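Local coordinates for GH3 beta-N-acetylglucosaminidase (Paenibacillaceae, PDB 6K5J), which probably releases terminal beta-linked N-acetylglucosamine units from amino-sugar chains, acting as a family 3 glycoside hydrolase, at residues A[113-116]-A[117-121]; A[168-171]-A[172-176]. One frame throughout, in Å; residues are numbered along the deposited sequence.

Interaction 1: residues A[113-116]-A[117-121]; sequences LAYE and AAHII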
ATOM      1  N   LEU A 113      -8.392  10.467 -12.156  1.00 23.69           N
ATOM      2  CA  LEU A 113      -7.796  10.904 -10.901  1.00 24.14           C
ATOM      3  C   LEU A 113      -6.806   9.885 -10.374  1.00 21.55           C
ATOM      4  O   LEU A 113      -5.842  10.260  -9.696  1.00 20.91           O
ATOM      5  CB  LEU A 113      -8.874  11.160  -9.857  1.00 19.45           C
ATOM      6  CG  LEU A 113      -9.994  12.085 -10.330  1.00 27.64           C
ATOM      7  CD1 LEU A 113     -11.044  12.246  -9.227  1.00 27.16           C
ATOM      8  CD2 LEU A 113      -9.436  13.428 -10.771  1.00 26.59           C
ATOM      9  N   ALA A 114      -7.030   8.600 -10.655  1.00 19.73           N
ATOM     10  CA  ALA A 114      -6.035   7.602 -10.278  1.00 20.40           C
ATOM     11  C   ALA A 114      -4.750   7.798 -11.072  1.00 19.32           C
ATOM     12  O   ALA A 114      -3.649   7.621 -10.534  1.00 20.78           O
ATOM     13  CB  ALA A 114      -6.596   6.191 -10.474  1.00 20.05           C
ATOM     14  N   TYR A 115      -4.864   8.175 -12.350  1.00 17.22           N
ATOM     15  CA  TYR A 115      -3.668   8.529 -13.111  1.00 23.02           C
ATOM     16  C   TYR A 115      -2.932   9.692 -12.457  1.00 22.37           C
ATOM     17  O   TYR A 115      -1.712   9.641 -12.263  1.00 19.84           O
ATOM     18  CB  TYR A 115      -4.014   8.887 -14.564  1.00 20.43           C
ATOM     19  CG  TYR A 115      -2.781   9.294 -15.355  1.00 22.65           C
ATOM     20  CD1 TYR A 115      -2.337  10.618 -15.368  1.00 25.59           C
ATOM     21  CD2 TYR A 115      -2.041   8.355 -16.054  1.00 21.20           C
ATOM     22  CE1 TYR A 115      -1.192  10.985 -16.063  1.00 25.00           C
ATOM     23  CE2 TYR A 115      -0.901   8.717 -16.764  1.00 20.61           C
ATOM     24  CZ  TYR A 115      -0.485  10.029 -16.765  1.00 21.93           C
ATOM     25  OH  TYR A 115       0.652  10.380 -17.467  1.00 23.52           O
ATOM     26  N   GLU A 116      -3.649  10.776 -12.163  1.00 20.95           N
ATOM     27  CA  GLU A 116      -2.962  11.953 -11.648  1.00 20.10           C
ATOM     28  C   GLU A 116      -2.357  11.679 -10.279  1.00 20.21           C
ATOM     29  O   GLU A 116      -1.245  12.128  -9.992  1.00 19.73           O
ATOM     30  CB  GLU A 116      -3.905  13.155 -11.602  1.00 24.20           C
ATOM     31  CG  GLU A 116      -4.592  13.384 -12.926  1.00 27.40           C
ATOM     32  CD  GLU A 116      -5.365  14.666 -12.982  1.00 46.60           C
ATOM     33  OE1 GLU A 116      -6.007  15.024 -11.968  1.00 51.23           O
ATOM     34  OE2 GLU A 116      -5.339  15.312 -14.054  1.00 51.62           O
ATOM     35  N   ALA A 117      -3.069  10.933  -9.429  1.00 18.51           N
ATOM     36  CA  ALA A 117      -2.520  10.572  -8.126  1.00 18.99           C
ATOM     37  C   ALA A 117      -1.227   9.779  -8.282  1.00 21.07           C
ATOM     38  O   ALA A 117      -0.213  10.074  -7.635  1.00 20.79           O
ATOM     39  CB  ALA A 117      -3.565   9.783  -7.343  1.00 23.46           C
ATOM     40  N   ALA A 118      -1.240   8.779  -9.161  1.00 17.37           N
ATOM     41  CA  ALA A 118      -0.057   7.952  -9.363  1.00 19.23           C
ATOM     42  C   ALA A 118       1.063   8.743 -10.013  1.00 21.07           C
ATOM     43  O   ALA A 118       2.246   8.519  -9.719  1.00 19.10           O
ATOM     44  CB  ALA A 118      -0.412   6.730 -10.212  1.00 17.43           C
ATOM     45  N   HIS A 119       0.717   9.669 -10.910  1.00 18.25           N
ATOM     46  CA  HIS A 119       1.761  10.451 -11.570  1.00 20.44           C
ATOM     47  C   HIS A 119       2.449  11.400 -10.593  1.00 17.97           C
ATOM     48  O   HIS A 119       3.658  11.633 -10.694  1.00 18.29           O
ATOM     49  CB  HIS A 119       1.184  11.224 -12.754  1.00 21.67           C
ATOM     50  CG  HIS A 119       2.234  11.851 -13.621  1.00 25.39           C
ATOM     51  ND1 HIS A 119       3.019  11.114 -14.483  1.00 30.04           N
ATOM     52  CD2 HIS A 119       2.632  13.137 -13.757  1.00 25.84           C
ATOM     53  CE1 HIS A 119       3.849  11.923 -15.120  1.00 28.17           C
ATOM     54  NE2 HIS A 119       3.639  13.155 -14.695  1.00 26.77           N
ATOM     55  N   ILE A 120       1.706  11.960  -9.641  1.00 19.49           N
ATOM     56  CA  ILE A 120       2.348  12.761  -8.601  1.00 18.91           C
ATOM     57  C   ILE A 120       3.294  11.895  -7.777  1.00 20.06           C
ATOM     58  O   ILE A 120       4.456  12.256  -7.553  1.00 19.08           O
ATOM     59  CB  ILE A 120       1.300  13.439  -7.703  1.00 20.52           C
ATOM     60  CG1 ILE A 120       0.611  14.587  -8.440  1.00 18.37           C
ATOM     61  CG2 ILE A 120       1.966  13.952  -6.430  1.00 20.94           C
ATOM     62  CD1 ILE A 120      -0.609  15.113  -7.680  1.00 20.68           C
ATOM     63  N   ILE A 121       2.803  10.746  -7.296  1.00 15.97           N
ATOM     64  CA  ILE A 121       3.673   9.846  -6.532  1.00 17.61           C
ATOM     65  C   ILE A 121       4.922   9.506  -7.337  1.00 18.35           C
ATOM     66  O   ILE A 121       6.050   9.564  -6.830  1.00 17.75           O
ATOM     67  CB  ILE A 121       2.924   8.561  -6.130  1.00 18.27           C
ATOM     68  CG1 ILE A 121       1.881   8.842  -5.037  1.00 17.25           C
ATOM     69  CG2 ILE A 121       3.934   7.497  -5.636  1.00 19.76           C
ATOM     70  CD1 ILE A 121       0.893   7.661  -4.811  1.00 21.17           C
TER

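Interaction 2: residues A[168-171]-A[172-176]; sequences AVRG and FQDAG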
ATOM      1  N   ALA A 168      -3.391   3.949 -12.893  1.00 19.27           N
ATOM      2  CA  ALA A 168      -2.321   4.148 -11.917  1.00 17.88           C
ATOM      3  C   ALA A 168      -0.996   3.622 -12.448  1.00 18.22           C
ATOM      4  O   ALA A 168       0.045   4.276 -12.298  1.00 19.24           O
ATOM      5  CB  ALA A 168      -2.676   3.478 -10.584  1.00 17.32           C
ATOM      6  N   VAL A 169      -1.012   2.433 -13.056  1.00 17.83           N
ATOM      7  CA  VAL A 169       0.187   1.893 -13.705  1.00 20.21           C
ATOM      8  C   VAL A 169       0.755   2.901 -14.694  1.00 19.30           C
ATOM      9  O   VAL A 169       1.963   3.174 -14.709  1.00 17.50           O
ATOM     10  CB  VAL A 169      -0.128   0.560 -14.406  1.00 19.51           C
ATOM     11  CG1 VAL A 169       1.053   0.150 -15.299  1.00 15.81           C
ATOM     12  CG2 VAL A 169      -0.410  -0.525 -13.371  1.00 20.11           C
ATOM     13  N   ARG A 170      -0.110   3.456 -15.548  1.00 17.41           N
ATOM     14  CA  ARG A 170       0.355   4.411 -16.554  1.00 19.37           C
ATOM     15  C   ARG A 170       0.927   5.677 -15.914  1.00 22.29           C
ATOM     16  O   ARG A 170       1.938   6.211 -16.380  1.00 21.40           O
ATOM     17  CB  ARG A 170      -0.787   4.762 -17.508  1.00 19.11           C
ATOM     18  CG  ARG A 170      -0.346   5.534 -18.752  1.00 25.97           C
ATOM     19  CD  ARG A 170      -1.468   5.592 -19.793  1.00 29.35           C
ATOM     20  NE  ARG A 170      -2.568   6.444 -19.354  1.00 25.24           N
ATOM     21  CZ  ARG A 170      -2.605   7.761 -19.525  1.00 30.34           C
ATOM     22  NH1 ARG A 170      -1.593   8.381 -20.126  1.00 31.92           N
ATOM     23  NH2 ARG A 170      -3.647   8.458 -19.093  1.00 28.77           N
ATOM     24  N   GLY A 171       0.286   6.182 -14.857  1.00 18.93           N
ATOM     25  CA  GLY A 171       0.820   7.361 -14.183  1.00 20.92           C
ATOM     26  C   GLY A 171       2.189   7.125 -13.567  1.00 20.58           C
ATOM     27  O   GLY A 171       3.074   7.983 -13.650  1.00 17.78           O
ATOM     28  N   PHE A 172       2.383   5.961 -12.931  1.00 18.35           N
ATOM     29  CA  PHE A 172       3.705   5.622 -12.404  1.00 19.00           C
ATOM     30  C   PHE A 172       4.726   5.526 -13.535  1.00 18.21           C
ATOM     31  O   PHE A 172       5.806   6.125 -13.466  1.00 19.46           O
ATOM     32  CB  PHE A 172       3.670   4.290 -11.640  1.00 16.27           C
ATOM     33  CG  PHE A 172       2.947   4.341 -10.314  1.00 17.73           C
ATOM     34  CD1 PHE A 172       3.163   5.376  -9.412  1.00 19.30           C
ATOM     35  CD2 PHE A 172       2.065   3.325  -9.964  1.00 18.88           C
ATOM     36  CE1 PHE A 172       2.505   5.402  -8.200  1.00 15.19           C
ATOM     37  CE2 PHE A 172       1.377   3.348  -8.750  1.00 17.36           C
ATOM     38  CZ  PHE A 172       1.596   4.391  -7.873  1.00 17.70           C
ATOM     39  N   GLN A 173       4.406   4.764 -14.583  1.00 16.84           N
ATOM     40  CA  GLN A 173       5.417   4.491 -15.605  1.00 18.37           C
ATOM     41  C   GLN A 173       5.670   5.702 -16.500  1.00 21.32           C
ATOM     42  O   GLN A 173       6.801   5.895 -16.956  1.00 19.98           O
ATOM     43  CB  GLN A 173       5.021   3.243 -16.403  1.00 21.47           C
ATOM     44  CG  GLN A 173       5.184   1.997 -15.517  1.00 20.80           C
ATOM     45  CD  GLN A 173       4.718   0.685 -16.115  1.00 21.57           C
ATOM     46  OE1 GLN A 173       4.853  -0.357 -15.473  1.00 20.14           O
ATOM     47  NE2 GLN A 173       4.179   0.719 -17.326  1.00 19.54           N
ATOM     48  N   ASP A 174       4.655   6.549 -16.719  1.00 22.68           N
ATOM     49  CA  ASP A 174       4.868   7.814 -17.423  1.00 23.51           C
ATOM     50  C   ASP A 174       5.879   8.689 -16.697  1.00 24.84           C
ATOM     51  O   ASP A 174       6.621   9.445 -17.335  1.00 21.33           O
ATOM     52  CB  ASP A 174       3.547   8.580 -17.578  1.00 22.12           C
ATOM     53  CG  ASP A 174       2.719   8.097 -18.753  1.00 26.85           C
ATOM     54  OD1 ASP A 174       3.195   7.224 -19.502  1.00 25.56           O
ATOM     55  OD2 ASP A 174       1.580   8.587 -18.924  1.00 25.41           O
ATOM     56  N   ALA A 175       5.933   8.595 -15.370  1.00 22.47           N
ATOM     57  CA  ALA A 175       6.868   9.373 -14.571  1.00 22.86           C
ATOM     58  C   ALA A 175       8.228   8.703 -14.432  1.00 22.78           C
ATOM     59  O   ALA A 175       9.092   9.227 -13.720  1.00 27.90           O
ATOM     60  CB  ALA A 175       6.283   9.639 -13.180  1.00 21.13           C
ATOM     61  N   GLY A 176       8.446   7.572 -15.096  1.00 22.72           N
ATOM     62  CA  GLY A 176       9.721   6.897 -15.022  1.00 23.94           C
ATOM     63  C   GLY A 176       9.881   5.951 -13.849  1.00 22.79           C
ATOM     64  O   GLY A 176      11.012   5.626 -13.485  1.00 26.05           O
TER
HETATM   65  O   HOH W   1       0.903   7.380 -21.350  1.00 37.13           O

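Interaction 1: residues A[113-116]-A[117-121]
Tyr115 and His119 sit one turn apart and send their rings out from the same flank of helix 111-127, an alpha helix in the TIM-barrel domain of this family 3 enzyme. The ring planes are nearly parallel, 9° apart, but slid along each other until they barely overlap, with centroids 5.6 Å apart, so this is a row of two rings and not a true stack. Tyr115 CE1 comes within 4.1 Å of His119 CB. Both side chains carry CG on the side opposite their own backbone N (chi1 178° in Tyr115, -170° in His119), and this shared setting makes the rings run alongside each other instead of crossing.

Each polar end is taken up by helix 158-174: Tyr115 OH is hydrogen-bonded to Asp174 OD2, and His119 ND1 to the backbone oxygen of Gly171. These two bonds should fix the rotation of both rings.

Behind the rings runs the regular ladder of backbone bonds, including His119 N to Tyr115 O at 2.8 Å and Ala117 N to Leu113 O at 2.9 Å. The other flanks are mostly apolar. Ala117 lies on the loop residue Val99, and the side chains of Leu113, Glu116 and Ile120 reach helix 359-372, where Glu116 touches Leu364 and Ile120 rests on Val365. Ile120 also folds back on its own turn: its N bonds to Glu116 O at 3.0 Å, and its CG1 lies 3.4 Å from that same Glu116 O.

Interaction 2: residues A[168-171]-A[172-176]
Phe172 lies back against the turn that precedes it, with its CD2 only 3.2 Å from Ala168 O. The same oxygen receives the Phe172 N-H at 3.0 Å in an almost straight bond, 169° at the hydrogen, so one carbonyl meets both the backbone and the ring of the residue four places on. This is the close-packed flank: the ring is buried, enclosed in part by Ala118 and Ile121 of helix 111-127 and by Ala135.

Next to it, Val169 and Gln173 run side by side, with Val169 CG1 3.8 Å from Gln173 NE2. The amide is gripped at both ends, OE1 by the backbone N of Asp225 and NE2 by the backbone O of Gly223, which leaves its rotation little freedom.

All this is the last part of helix 158-174. The helix runs out in a weak last bond, Ala175 N to Gly171 O at 3.4 Å, and closes in a Schellman motif, in which Gly176 N bonds to Gln173 O at 3.0 Å and Gly176 has a positive phi of 86°; its carbonyl is met by Arg126 NH1.

The exposed flank, with Arg170 and Asp174, is looser. Their salt bridge is long, NH1 to OD2 3.4 Å, and the guanidinium and carboxylate planes stand 76° apart. A water bridges the gap: it accepts from Arg170 NH1 at 3.0 Å, in plane at the guanidinium edge, and donates to Asp174 OD2 at 2.8 Å. A bend at chi3 turns the end of the arginine, whose NH2 makes a second salt bridge to Glu167. Besides water and arginine, Asp174 OD2 has Tyr115 as a further partner.

The centres of interactions 1 and 2 lie about 8 Å apart, on the same side of the chain's centre and within one family 3 TIM-barrel domain. Interaction 1 comes first along the chain, on helix 111-127; strand 132-133 follows, then helix 158-174 with interaction 2, then strand 178-184, which pairs in parallel with 132-133. Helix 158-174 therefore forms the helical part of a beta-alpha-beta crossover, and helix 111-127 packs against it. The interface is close at Ala118, whose CB lies 3.3 Å from Ala168 O and whose O lies 3.3 Å from Phe172 CD1. Polar bonds from the aromatic row of 113-121 to the end of 168-176 add to this, tying the two helices together.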